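Local coordinates for protein actibind (Aspergillus niger, PDB 3D3Z) that cleaves RNA as a secreted ribonuclease of the T2 family, probably without strict base specificity but with a preference for adenylic acid, at residues 69-74 with 111-116; 82-87 with 132-137; 89-94 with 142-147. All coordinates share one frame; numbering follows the deposited sequence. Where two conformers were deposited one is given.

Contact 1: 69-74 with 111-116; sequences SREYSN and EWNKHG. With NAG (2-acetamido-2-deoxy-beta-D-glucopyranose), chain B; PO4 (phosphate ion), chain D.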
loop_
_atom_site.group_PDB
_atom_site.type_symbol
_atom_site.label_atom_id
_atom_site.label_comp_id
_atom_site.label_asym_id
_atom_site.label_seq_id
_atom_site.Cartn_x
_atom_site.Cartn_y
_atom_site.Cartn_z
ATOM N N SER A 69 -11.371 -18.551 6.163
ATOM C CA SER A 69 -12.770 -18.511 5.811
ATOM C C SER A 69 -13.166 -17.299 4.964
ATOM O O SER A 69 -14.243 -17.239 4.469
ATOM C CB SER A 69 -13.624 -18.555 7.072
ATOM O OG SER A 69 -13.673 -17.308 7.676
ATOM N N ARG A 70 -12.266 -16.335 4.872
ATOM C CA ARG A 70 -12.451 -15.154 4.088
ATOM C C ARG A 70 -11.355 -14.995 3.036
ATOM O O ARG A 70 -11.046 -13.913 2.699
ATOM C CB ARG A 70 -12.541 -13.879 4.958
ATOM C CG ARG A 70 -13.855 -13.765 5.781
ATOM C CD ARG A 70 -13.982 -12.438 6.456
ATOM N NE ARG A 70 -12.858 -12.191 7.310
ATOM C CZ ARG A 70 -12.077 -11.121 7.275
ATOM N NH1 ARG A 70 -12.302 -10.108 6.455
ATOM N NH2 ARG A 70 -11.082 -11.075 8.131
ATOM N N GLU A 71 -10.806 -16.093 2.562
ATOM C CA GLU A 71 -9.881 -16.101 1.425
ATOM C C GLU A 71 -10.616 -16.460 0.156
ATOM O O GLU A 71 -11.493 -17.308 0.155
ATOM C CB GLU A 71 -8.736 -17.078 1.657
ATOM C CG GLU A 71 -7.744 -16.629 2.700
ATOM C CD GLU A 71 -6.648 -17.679 2.869
ATOM O OE1 GLU A 71 -6.438 -18.455 1.924
ATOM O OE2 GLU A 71 -6.052 -17.776 3.945
ATOM N N TYR A 72 -10.281 -15.767 -0.927
ATOM C CA TYR A 72 -11.045 -15.810 -2.145
ATOM C C TYR A 72 -10.148 -16.015 -3.334
ATOM O O TYR A 72 -8.948 -15.680 -3.305
ATOM C CB TYR A 72 -11.844 -14.500 -2.306
ATOM C CG TYR A 72 -12.818 -14.344 -1.150
ATOM C CD1 TYR A 72 -13.884 -15.236 -1.009
ATOM C CD2 TYR A 72 -12.658 -13.361 -0.194
ATOM C CE1 TYR A 72 -14.774 -15.145 0.044
ATOM C CE2 TYR A 72 -13.542 -13.257 0.879
ATOM C CZ TYR A 72 -14.597 -14.162 0.988
ATOM O OH TYR A 72 -15.476 -14.072 2.052
ATOM N N SER A 73 -10.750 -16.587 -4.362
ATOM C CA SER A 73 -10.102 -16.784 -5.645
ATOM C C SER A 73 -10.915 -16.155 -6.749
ATOM O O SER A 73 -10.864 -16.571 -7.902
ATOM C CB SER A 73 -9.860 -18.284 -5.869
ATOM O OG SER A 73 -11.083 -18.986 -6.024
ATOM N N ASN A 74 -11.671 -15.124 -6.403
ATOM C CA ASN A 74 -12.526 -14.457 -7.348
ATOM C C ASN A 74 -12.678 -12.970 -7.128
ATOM O O ASN A 74 -13.798 -12.425 -7.205
ATOM C CB ASN A 74 -13.914 -15.115 -7.350
ATOM C CG ASN A 74 -14.626 -15.011 -5.983
ATOM O OD1 ASN A 74 -14.022 -14.675 -4.946
ATOM N ND2 ASN A 74 -15.942 -15.230 -6.015
ATOM N N GLU A 111 -2.794 -10.410 -2.320
ATOM C CA GLU A 111 -2.805 -9.309 -1.395
ATOM C C GLU A 111 -3.960 -9.341 -0.374
ATOM O O GLU A 111 -3.728 -9.147 0.823
ATOM C CB GLU A 111 -2.767 -7.992 -2.132
ATOM C CG GLU A 111 -1.361 -7.771 -2.831
ATOM C CD GLU A 111 -0.170 -7.803 -1.879
ATOM O OE1 GLU A 111 -0.302 -7.177 -0.814
ATOM O OE2 GLU A 111 0.883 -8.427 -2.199
ATOM N N TRP A 112 -5.168 -9.589 -0.842
ATOM C CA TRP A 112 -6.357 -9.688 0.047
ATOM C C TRP A 112 -6.132 -10.857 1.028
ATOM O O TRP A 112 -6.250 -10.710 2.264
ATOM C CB TRP A 112 -7.711 -9.869 -0.776
ATOM C CG TRP A 112 -8.731 -10.290 0.200
ATOM C CD1 TRP A 112 -9.206 -11.552 0.417
ATOM C CD2 TRP A 112 -9.251 -9.481 1.264
ATOM N NE1 TRP A 112 -10.051 -11.560 1.502
ATOM C CE2 TRP A 112 -10.053 -10.307 2.074
ATOM C CE3 TRP A 112 -9.105 -8.133 1.608
ATOM C CZ2 TRP A 112 -10.723 -9.826 3.200
ATOM C CZ3 TRP A 112 -9.734 -7.671 2.752
ATOM C CH2 TRP A 112 -10.536 -8.514 3.523
ATOM N N ASN A 113 -5.893 -12.046 0.472
ATOM C CA ASN A 113 -5.751 -13.263 1.306
ATOM C C ASN A 113 -4.659 -13.185 2.320
ATOM O O ASN A 113 -4.840 -13.597 3.455
ATOM C CB ASN A 113 -5.579 -14.536 0.449
ATOM C CG ASN A 113 -6.772 -14.786 -0.451
ATOM O OD1 ASN A 113 -7.874 -14.251 -0.210
ATOM N ND2 ASN A 113 -6.567 -15.572 -1.514
ATOM N N LYS A 114 -3.497 -12.714 1.918
ATOM C CA LYS A 114 -2.339 -12.640 2.824
ATOM C C LYS A 114 -2.455 -11.534 3.836
ATOM O O LYS A 114 -2.185 -11.720 5.025
ATOM C CB LYS A 114 -1.040 -12.400 2.008
ATOM C CG LYS A 114 0.226 -12.339 2.864
ATOM C CD LYS A 114 1.520 -12.523 2.051
ATOM C CE LYS A 114 2.732 -12.641 2.993
ATOM N NZ LYS A 114 4.016 -12.501 2.265
ATOM N N HIS A 115 -2.786 -10.348 3.358
ATOM C CA HIS A 115 -2.738 -9.140 4.173
ATOM C C HIS A 115 -4.097 -8.481 4.564
ATOM O O HIS A 115 -4.263 -8.059 5.707
ATOM C CB HIS A 115 -1.903 -8.086 3.445
ATOM C CG HIS A 115 -0.437 -8.417 3.350
ATOM N ND1 HIS A 115 0.384 -8.536 4.466
ATOM C CD2 HIS A 115 0.360 -8.619 2.272
ATOM C CE1 HIS A 115 1.622 -8.786 4.063
ATOM N NE2 HIS A 115 1.629 -8.866 2.737
ATOM N N GLY A 116 -5.024 -8.352 3.621
ATOM C CA GLY A 116 -6.379 -7.793 3.897
ATOM C C GLY A 116 -7.072 -8.539 5.048
ATOM O O GLY A 116 -7.715 -7.912 5.892
HETATM C C1 NAG B . -16.633 -15.388 -4.748
HETATM C C2 NAG B . -18.162 -15.267 -4.966
HETATM C C3 NAG B . -18.877 -15.487 -3.639
HETATM C C4 NAG B . -18.400 -16.744 -2.966
HETATM C C5 NAG B . -16.868 -16.710 -2.819
HETATM C C6 NAG B . -16.290 -17.922 -2.091
HETATM C C7 NAG B . -18.830 -13.704 -6.732
HETATM C C8 NAG B . -19.316 -12.343 -7.150
HETATM N N2 NAG B . -18.539 -13.953 -5.450
HETATM O O3 NAG B . -20.282 -15.487 -3.835
HETATM O O4 NAG B . -19.060 -16.751 -1.722
HETATM O O5 NAG B . -16.300 -16.596 -4.116
HETATM O O6 NAG B . -16.710 -19.106 -2.727
HETATM O O7 NAG B . -18.689 -14.556 -7.603
HETATM P P PO4 D . 3.707 -9.393 -0.167
HETATM O O1 PO4 D . 3.777 -9.734 1.330
HETATM O O2 PO4 D . 4.973 -8.646 -0.477
HETATM O O3 PO4 D . 2.441 -8.612 -0.447
HETATM O O4 PO4 D . 3.584 -10.752 -0.805
HETATM O O HOH W 1 -9.957 -8.362 7.300
#

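Contact 2: 82-87 with 132-137; sequences QNRTEL and AQEEVG. With NAG (2-acetamido-2-deoxy-beta-D-glucopyranose), chain C; NAG (2-acetamido-2-deoxy-beta-D-glucopyranose), chain E.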
loop_
_atom_site.group_PDB
_atom_site.type_symbol
_atom_site.label_atom_id
_atom_site.label_comp_id
_atom_site.label_asym_id
_atom_site.label_seq_id
_atom_site.Cartn_x
_atom_site.Cartn_y
_atom_site.Cartn_z
ATOM N N GLN A 82 -20.168 -5.923 -7.097
ATOM C CA GLN A 82 -20.401 -4.768 -6.261
ATOM C C GLN A 82 -20.444 -3.493 -7.061
ATOM O O GLN A 82 -20.513 -2.414 -6.479
ATOM C CB GLN A 82 -19.356 -4.698 -5.142
ATOM C CG GLN A 82 -19.404 -5.897 -4.244
ATOM C CD GLN A 82 -18.292 -5.982 -3.208
ATOM O OE1 GLN A 82 -17.512 -5.056 -3.020
ATOM N NE2 GLN A 82 -18.200 -7.125 -2.548
ATOM N N ASN A 83 -20.447 -3.632 -8.390
ATOM C CA ASN A 83 -20.461 -2.520 -9.334
ATOM C C ASN A 83 -19.277 -1.568 -9.190
ATOM O O ASN A 83 -19.408 -0.358 -9.431
ATOM C CB ASN A 83 -21.791 -1.793 -9.251
ATOM C CG ASN A 83 -22.956 -2.785 -9.169
ATOM O OD1 ASN A 83 -23.044 -3.697 -10.010
ATOM N ND2 ASN A 83 -23.758 -2.688 -8.081
ATOM N N ARG A 84 -18.125 -2.094 -8.768
ATOM C CA ARG A 84 -16.937 -1.242 -8.583
ATOM C C ARG A 84 -16.093 -1.270 -9.841
ATOM O O ARG A 84 -14.890 -1.641 -9.844
ATOM C CB ARG A 84 -16.142 -1.688 -7.369
ATOM C CG ARG A 84 -16.996 -1.792 -6.112
ATOM C CD ARG A 84 -16.124 -1.919 -4.930
ATOM N NE ARG A 84 -16.785 -2.423 -3.740
ATOM C CZ ARG A 84 -16.801 -1.828 -2.554
ATOM N NH1 ARG A 84 -16.232 -0.654 -2.386
ATOM N NH2 ARG A 84 -17.406 -2.430 -1.537
ATOM N N THR A 85 -16.752 -0.863 -10.920
ATOM C CA THR A 85 -16.210 -0.919 -12.284
ATOM C C THR A 85 -15.071 0.098 -12.509
ATOM O O THR A 85 -14.078 -0.228 -13.182
ATOM C CB THR A 85 -17.346 -0.789 -13.352
ATOM O OG1 THR A 85 -18.072 0.425 -13.137
ATOM C CG2 THR A 85 -18.292 -1.989 -13.304
ATOM N N GLU A 86 -15.183 1.307 -11.968
ATOM C CA GLU A 86 -14.096 2.276 -12.103
ATOM C C GLU A 86 -12.882 1.855 -11.279
ATOM O O GLU A 86 -11.738 2.064 -11.702
ATOM C CB GLU A 86 -14.520 3.697 -11.717
ATOM C CG GLU A 86 -15.538 4.311 -12.659
ATOM C CD GLU A 86 -14.964 4.937 -13.911
ATOM O OE1 GLU A 86 -13.988 4.427 -14.521
ATOM O OE2 GLU A 86 -15.572 5.969 -14.313
ATOM N N LEU A 87 -13.132 1.267 -10.105
ATOM C CA LEU A 87 -12.074 0.744 -9.284
ATOM C C LEU A 87 -11.316 -0.391 -9.967
ATOM O O LEU A 87 -10.086 -0.381 -9.961
ATOM C CB LEU A 87 -12.613 0.235 -7.934
ATOM C CG LEU A 87 -11.692 -0.519 -6.968
ATOM C CD1 LEU A 87 -10.561 0.420 -6.453
ATOM C CD2 LEU A 87 -12.492 -1.021 -5.824
ATOM N N ALA A 132 -22.346 -9.910 1.869
ATOM C CA ALA A 132 -21.252 -10.836 1.564
ATOM C C ALA A 132 -20.076 -10.176 0.766
ATOM O O ALA A 132 -20.268 -9.630 -0.351
ATOM C CB ALA A 132 -21.782 -12.053 0.806
ATOM N N GLN A 133 -18.887 -10.222 1.363
ATOM C CA GLN A 133 -17.614 -9.712 0.772
ATOM C C GLN A 133 -17.554 -8.205 0.574
ATOM O O GLN A 133 -16.675 -7.695 -0.215
ATOM C CB GLN A 133 -17.276 -10.431 -0.544
ATOM C CG GLN A 133 -16.925 -11.927 -0.445
ATOM C CD GLN A 133 -18.116 -12.871 -0.324
ATOM O OE1 GLN A 133 -19.087 -12.745 -1.051
ATOM N NE2 GLN A 133 -18.062 -13.769 0.634
ATOM N N GLU A 134 -18.422 -7.476 1.307
ATOM C CA GLU A 134 -18.414 -6.019 1.226
ATOM C C GLU A 134 -17.025 -5.500 1.595
ATOM O O GLU A 134 -16.528 -4.560 0.954
ATOM C CB GLU A 134 -19.437 -5.327 2.154
ATOM C CG GLU A 134 -19.435 -3.843 2.044
ATOM C CD GLU A 134 -20.574 -3.190 2.838
ATOM O OE1 GLU A 134 -21.323 -3.932 3.550
ATOM O OE2 GLU A 134 -20.647 -1.947 2.741
ATOM N N GLU A 135 -16.432 -6.094 2.629
ATOM C CA GLU A 135 -15.115 -5.635 3.118
ATOM C C GLU A 135 -13.931 -5.856 2.151
ATOM O O GLU A 135 -12.915 -5.152 2.247
ATOM C CB GLU A 135 -14.807 -6.196 4.508
ATOM C CG GLU A 135 -14.164 -7.614 4.650
ATOM C CD GLU A 135 -15.055 -8.757 4.275
ATOM O OE1 GLU A 135 -16.176 -8.500 3.733
ATOM O OE2 GLU A 135 -14.670 -9.935 4.555
ATOM N N VAL A 136 -14.084 -6.827 1.246
ATOM C CA VAL A 136 -13.110 -7.099 0.189
ATOM C C VAL A 136 -13.069 -5.910 -0.759
ATOM O O VAL A 136 -12.029 -5.365 -0.993
ATOM C CB VAL A 136 -13.399 -8.435 -0.516
ATOM C CG1 VAL A 136 -12.374 -8.721 -1.669
ATOM C CG2 VAL A 136 -13.331 -9.517 0.484
ATOM N N GLY A 137 -14.216 -5.487 -1.273
ATOM C CA GLY A 137 -14.242 -4.334 -2.157
ATOM C C GLY A 137 -13.804 -3.040 -1.490
ATOM O O GLY A 137 -13.110 -2.210 -2.124
HETATM C C1 NAG C . -24.819 -3.674 -7.970
HETATM C C2 NAG C . -25.387 -3.713 -6.545
HETATM C C3 NAG C . -26.526 -4.729 -6.421
HETATM C C4 NAG C . -27.514 -4.649 -7.603
HETATM C C5 NAG C . -26.791 -4.493 -8.945
HETATM C C6 NAG C . -27.759 -4.205 -10.086
HETATM C C7 NAG C . -23.784 -2.930 -4.885
HETATM C C8 NAG C . -22.956 -3.265 -3.681
HETATM N N2 NAG C . -24.330 -3.930 -5.566
HETATM O O3 NAG C . -27.187 -4.487 -5.194
HETATM O O4 NAG C . -28.328 -5.809 -7.677
HETATM O O5 NAG C . -25.906 -3.406 -8.847
HETATM O O6 NAG C . -28.270 -2.896 -9.923
HETATM O O7 NAG C . -23.884 -1.768 -5.227
HETATM C C1 NAG E . -19.749 -17.997 -1.482
HETATM C C2 NAG E . -20.286 -18.044 -0.066
HETATM C C3 NAG E . -21.102 -19.318 0.180
HETATM C C4 NAG E . -22.141 -19.502 -0.921
HETATM C C5 NAG E . -21.385 -19.461 -2.243
HETATM C C6 NAG E . -22.256 -19.722 -3.465
HETATM C C7 NAG E . -18.950 -16.876 1.595
HETATM C C8 NAG E . -17.852 -17.013 2.586
HETATM N N2 NAG E . -19.169 -17.965 0.842
HETATM O O3 NAG E . -21.713 -19.283 1.459
HETATM O O4 NAG E . -22.828 -20.740 -0.768
HETATM O O5 NAG E . -20.843 -18.157 -2.348
HETATM O O6 NAG E . -23.192 -18.670 -3.510
HETATM O O7 NAG E . -19.589 -15.817 1.512
HETATM O O HOH W 2 -19.853 -9.315 -3.215
#

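Contact 3: 89-94 with 142-147; sequences SYMKEY and QVVDLF. With EDO (1,2-ethanediol), chain F.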
loop_
_atom_site.group_PDB
_atom_site.type_symbol
_atom_site.label_atom_id
_atom_site.label_comp_id
_atom_site.label_asym_id
_atom_site.label_seq_id
_atom_site.Cartn_x
_atom_site.Cartn_y
_atom_site.Cartn_z
ATOM N N SER A 89 -11.066 -0.983 -13.213
ATOM C CA SER A 89 -10.348 -0.344 -14.332
ATOM C C SER A 89 -9.054 0.337 -13.836
ATOM O O SER A 89 -7.956 0.151 -14.406
ATOM C CB SER A 89 -11.230 0.730 -14.980
ATOM O OG SER A 89 -12.318 0.158 -15.672
ATOM N N TYR A 90 -9.203 1.090 -12.757
ATOM C CA TYR A 90 -8.082 1.712 -12.110
ATOM C C TYR A 90 -7.050 0.651 -11.596
ATOM O O TYR A 90 -5.832 0.845 -11.736
ATOM C CB TYR A 90 -8.539 2.646 -10.985
ATOM C CG TYR A 90 -7.415 3.418 -10.312
ATOM C CD1 TYR A 90 -7.170 4.747 -10.631
ATOM C CD2 TYR A 90 -6.643 2.835 -9.295
ATOM C CE1 TYR A 90 -6.134 5.454 -10.026
ATOM C CE2 TYR A 90 -5.576 3.527 -8.694
ATOM C CZ TYR A 90 -5.352 4.838 -9.066
ATOM O OH TYR A 90 -4.357 5.557 -8.479
ATOM N N MET A 91 -7.507 -0.443 -10.991
ATOM C CA MET A 91 -6.589 -1.466 -10.571
ATOM C C MET A 91 -5.796 -2.130 -11.696
ATOM O O MET A 91 -4.586 -2.490 -11.527
ATOM C CB MET A 91 -7.300 -2.512 -9.730
ATOM C CG MET A 91 -7.799 -1.979 -8.383
ATOM S SD MET A 91 -8.907 -3.134 -7.571
ATOM C CE MET A 91 -8.031 -4.726 -7.691
ATOM N N LYS A 92 -6.453 -2.347 -12.834
ATOM C CA LYS A 92 -5.756 -2.823 -14.005
ATOM C C LYS A 92 -4.599 -1.911 -14.445
ATOM O O LYS A 92 -3.546 -2.393 -14.869
ATOM C CB LYS A 92 -6.744 -2.985 -15.150
ATOM C CG LYS A 92 -7.653 -4.174 -14.968
ATOM C CD LYS A 92 -8.716 -4.204 -16.066
ATOM C CE LYS A 92 -9.758 -5.330 -15.918
ATOM N NZ LYS A 92 -11.097 -5.071 -16.592
ATOM N N GLU A 93 -4.788 -0.603 -14.294
ATOM C CA GLU A 93 -3.807 0.403 -14.676
ATOM C C GLU A 93 -2.685 0.608 -13.622
ATOM O O GLU A 93 -1.502 0.575 -13.964
ATOM C CB GLU A 93 -4.525 1.731 -14.981
ATOM C CG GLU A 93 -3.587 2.887 -15.230
ATOM C CD GLU A 93 -2.628 2.694 -16.417
ATOM O OE1 GLU A 93 -2.803 1.778 -17.206
ATOM O OE2 GLU A 93 -1.676 3.442 -16.499
ATOM N N TYR A 94 -3.097 0.722 -12.359
ATOM C CA TYR A 94 -2.240 1.161 -11.266
ATOM C C TYR A 94 -1.912 0.084 -10.238
ATOM O O TYR A 94 -1.041 0.307 -9.444
ATOM C CB TYR A 94 -2.781 2.436 -10.591
ATOM C CG TYR A 94 -2.741 3.706 -11.432
ATOM C CD1 TYR A 94 -1.588 4.463 -11.536
ATOM C CD2 TYR A 94 -3.889 4.200 -12.041
ATOM C CE1 TYR A 94 -1.573 5.628 -12.289
ATOM C CE2 TYR A 94 -3.861 5.335 -12.823
ATOM C CZ TYR A 94 -2.704 6.050 -12.932
ATOM O OH TYR A 94 -2.658 7.192 -13.704
ATOM N N GLN A 142 -9.889 1.319 -0.451
ATOM C CA GLN A 142 -9.075 2.018 0.573
ATOM C C GLN A 142 -7.592 2.084 0.124
ATOM O O GLN A 142 -6.965 3.108 0.199
ATOM C CB GLN A 142 -9.197 1.263 1.894
ATOM C CG GLN A 142 -8.494 1.908 3.082
ATOM C CD GLN A 142 -8.940 3.305 3.387
ATOM O OE1 GLN A 142 -10.133 3.587 3.413
ATOM N NE2 GLN A 142 -7.995 4.184 3.630
ATOM N N VAL A 143 -7.052 0.952 -0.343
ATOM C CA VAL A 143 -5.637 0.910 -0.841
ATOM C C VAL A 143 -5.444 1.973 -1.916
ATOM O O VAL A 143 -4.519 2.832 -1.884
ATOM C CB VAL A 143 -5.247 -0.499 -1.368
ATOM C CG1 VAL A 143 -3.776 -0.463 -1.881
ATOM C CG2 VAL A 143 -5.455 -1.521 -0.287
ATOM N N VAL A 144 -6.372 1.982 -2.852
ATOM C CA VAL A 144 -6.367 2.945 -3.959
ATOM C C VAL A 144 -6.453 4.373 -3.448
ATOM O O VAL A 144 -5.678 5.257 -3.873
ATOM C CB VAL A 144 -7.499 2.656 -5.009
ATOM C CG1 VAL A 144 -7.761 3.904 -5.937
ATOM C CG2 VAL A 144 -7.129 1.418 -5.895
ATOM N N ASP A 145 -7.373 4.605 -2.500
ATOM C CA ASP A 145 -7.541 5.951 -1.950
ATOM C C ASP A 145 -6.230 6.473 -1.317
ATOM O O ASP A 145 -5.850 7.618 -1.523
ATOM C CB ASP A 145 -8.667 5.995 -0.901
ATOM C CG ASP A 145 -10.056 5.847 -1.507
ATOM O OD1 ASP A 145 -10.222 6.010 -2.724
ATOM O OD2 ASP A 145 -10.976 5.625 -0.718
ATOM N N LEU A 146 -5.570 5.622 -0.556
ATOM C CA LEU A 146 -4.304 5.997 0.118
ATOM C C LEU A 146 -3.161 6.156 -0.890
ATOM O O LEU A 146 -2.425 7.152 -0.872
ATOM C CB LEU A 146 -3.973 4.948 1.144
ATOM C CG LEU A 146 -2.908 5.324 2.154
ATOM C CD1 LEU A 146 -3.310 6.553 2.993
ATOM C CD2 LEU A 146 -2.692 4.095 3.029
ATOM N N PHE A 147 -3.050 5.202 -1.795
ATOM C CA PHE A 147 -2.062 5.311 -2.892
ATOM C C PHE A 147 -2.153 6.632 -3.630
ATOM O O PHE A 147 -1.117 7.268 -3.934
ATOM C CB PHE A 147 -2.270 4.165 -3.859
ATOM C CG PHE A 147 -1.422 4.234 -5.098
ATOM C CD1 PHE A 147 -0.083 3.922 -5.067
ATOM C CD2 PHE A 147 -1.987 4.520 -6.295
ATOM C CE1 PHE A 147 0.679 3.938 -6.209
ATOM C CE2 PHE A 147 -1.248 4.554 -7.477
ATOM C CZ PHE A 147 0.138 4.260 -7.429
HETATM C C1 EDO F . -0.291 -2.094 -18.319
HETATM O O1 EDO F . 1.067 -2.341 -17.904
HETATM C C2 EDO F . -1.141 -1.843 -17.073
HETATM O O2 EDO F . -0.528 -0.901 -16.175
#

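Contact 1: 69-74 with 111-116
Asn-113 meets the backbone of Tyr-72 with both ends of its amide. Its OD1 accepts from Tyr-72 N at 2.9 Å, the donor tilted 29° out of the carbonyl plane, while its ND2 donates to Tyr-72 O at 3.0 Å, with the acceptor close to the amide plane. One side chain of helix 104-116 therefore satisfies the N-H and C=O of a single loop residue, much as a neighbouring strand would. CG of Asn-113 lies anti to its own carbonyl carbon (chi1 -61°), which carries the amide out to the loop.

A third bond comes from the indole. Trp-112 NE1 donates to Arg-70 O at 2.8 Å, nearly straight at 162° and with the acceptor in the ring plane. The Tyr-72 ring lies beside this indole, planes nearly parallel but slid so far that they barely overlap. Arg-70 NH1 passes 3.6 Å from Trp-112 CZ2, its guanidinium steeply inclined to the ring; a water links NH1 to Gly-116 O. The arginine's charge is met by salt bridges to Asp-67 and Glu-135.

On the same helix, His-115 NE2 and Lys-114 NZ hydrogen-bond one oxygen of a phosphate ion, probably from the crystallisation liquor. The bonds of Asn-113 and Trp-112 thus fix the irregular loop 69-74, which carries the glycan on Asn-74, to the helix that also bears Glu-111 and His-115, predicted active-site residues.

Contact 2: 82-87 with 132-137
Gln-82 reaches across to the start of helix 134-147 and supplies the direct hydrogen bond of this contact: its NE2 donates to Gln-133 O at 2.8 Å. The oxygen lies near the plane of the Gln-82 amide, yet the donor stands well above the carbonyl plane of Gln-133, 73° out of it. The same NE2 also donates to a water that in turn donates to Ala-132 O, so this one nitrogen serves two successive carbonyls.

Within the loop, the other end of that amide is held by Arg-84, which grips Gln-82 OE1 side-on. NE bonds to it at 2.8 Å in the carbonyl plane, and NH2 at 3.0 Å from above that plane. Two donors on one oxygen fix the rotation of the amide and leave NE2 turned to helix 134-147. Arg-84 NH2 has a second partner on that helix, a salt bridge to Asp-138.

The rest is packing against backbone. With its chain extended from CG to NE, Arg-84 lays one guanidinium face on Gly-137, whose C sits 3.4 Å from CZ and over the centre of the group. Gly-137, with no side chain, lets the flat cation this close. Leu-87 CD2 adds a looser touch at Gly-137 O, 3.9 Å away.

Sugars flank both segments: Asn-83 carries an N-linked glycan, and Gln-133 NE2 donates to a carbonyl oxygen of another sugar. Asn-83, with positive phi, is the C-prime residue of a Schellman motif closing helix 75-81, and Arg-84 is the N-cap of helix 85-94. The contact thus sets the Schellman-ended turn between helices 75-81 and 85-94 against the first turn of helix 134-147.

Contact 3: 89-94 with 142-147
Tyr-90 and Val-144 reach in from opposing helices and overlap along their lengths, forming the middle of the contact. Both methyls of Val-144 lie along one side of the tyrosine: CG1 is 3.5 Å from Tyr-90 CE2, and CG2 is 3.7 Å from Tyr-90 CD2. CG of Tyr-90 is anti to its backbone N (chi1 -176°), and this directs the ring across the gap, past the valine, toward Phe-147.

There the hydroxyl does the touching. Tyr-90 OH sits in the plane of the Phe-147 ring and at its edge, 3.4 Å from both CD2 and CE2, while the two side chains cross at a slant. The partly negative oxygen thus faces the slightly positive C-H rim of the phenylalanine, which is probably weakly favourable.

Tyr-94, one turn on from Tyr-90, approaches Phe-147 at roughly a right angle, its CB 4.1 Å from CE2. It also touches its own neighbour: CD2 of Tyr-94 lies over the rim of one face of the Tyr-90 ring. Phe-147 CE2 therefore has a tyrosine from each of two successive turns against it. Met-91 makes a lighter contact, CG to Val-144 CG2.

The short helix segments cross at 56°, with their axes 11.4 Å apart at closest approach, a distance the large aromatic side chains span. Helix 134-147 in turn rests on the antiparallel sheet, Val-144 and Phe-147 on Ile-50 of strand 49-56 and Phe-147 also on Gln-32 and Gln-34 of strand 29-35, while helix 85-94 meets helix 104-116 through Met-91 on Trp-108.

From the N terminus, the chain passes through 69-74, 82-87 and 89-94 before meeting any partner, then returns in the same order through 111-116, 132-137 and 142-147. Each contact closes a loop, of 36, 44 and 47 intervening residues, and every pair of loops crosses; none lies within another. Contacts 2 and 3 share helices 85-94 and 134-147 and meet where Leu-87 packs on Val-144. Contact 1 joins contact 2 through a probable hydrogen bond between Tyr-72 OH and Gln-133 NE2 and through Val-136 against Trp-112 and Tyr-72. Contacts 1 and 3 do not touch. Helix 134-147 thus runs from the glycan-bearing segments at its start to strands 29-35 and 49-56 at its end, with helix 85-94 alongside.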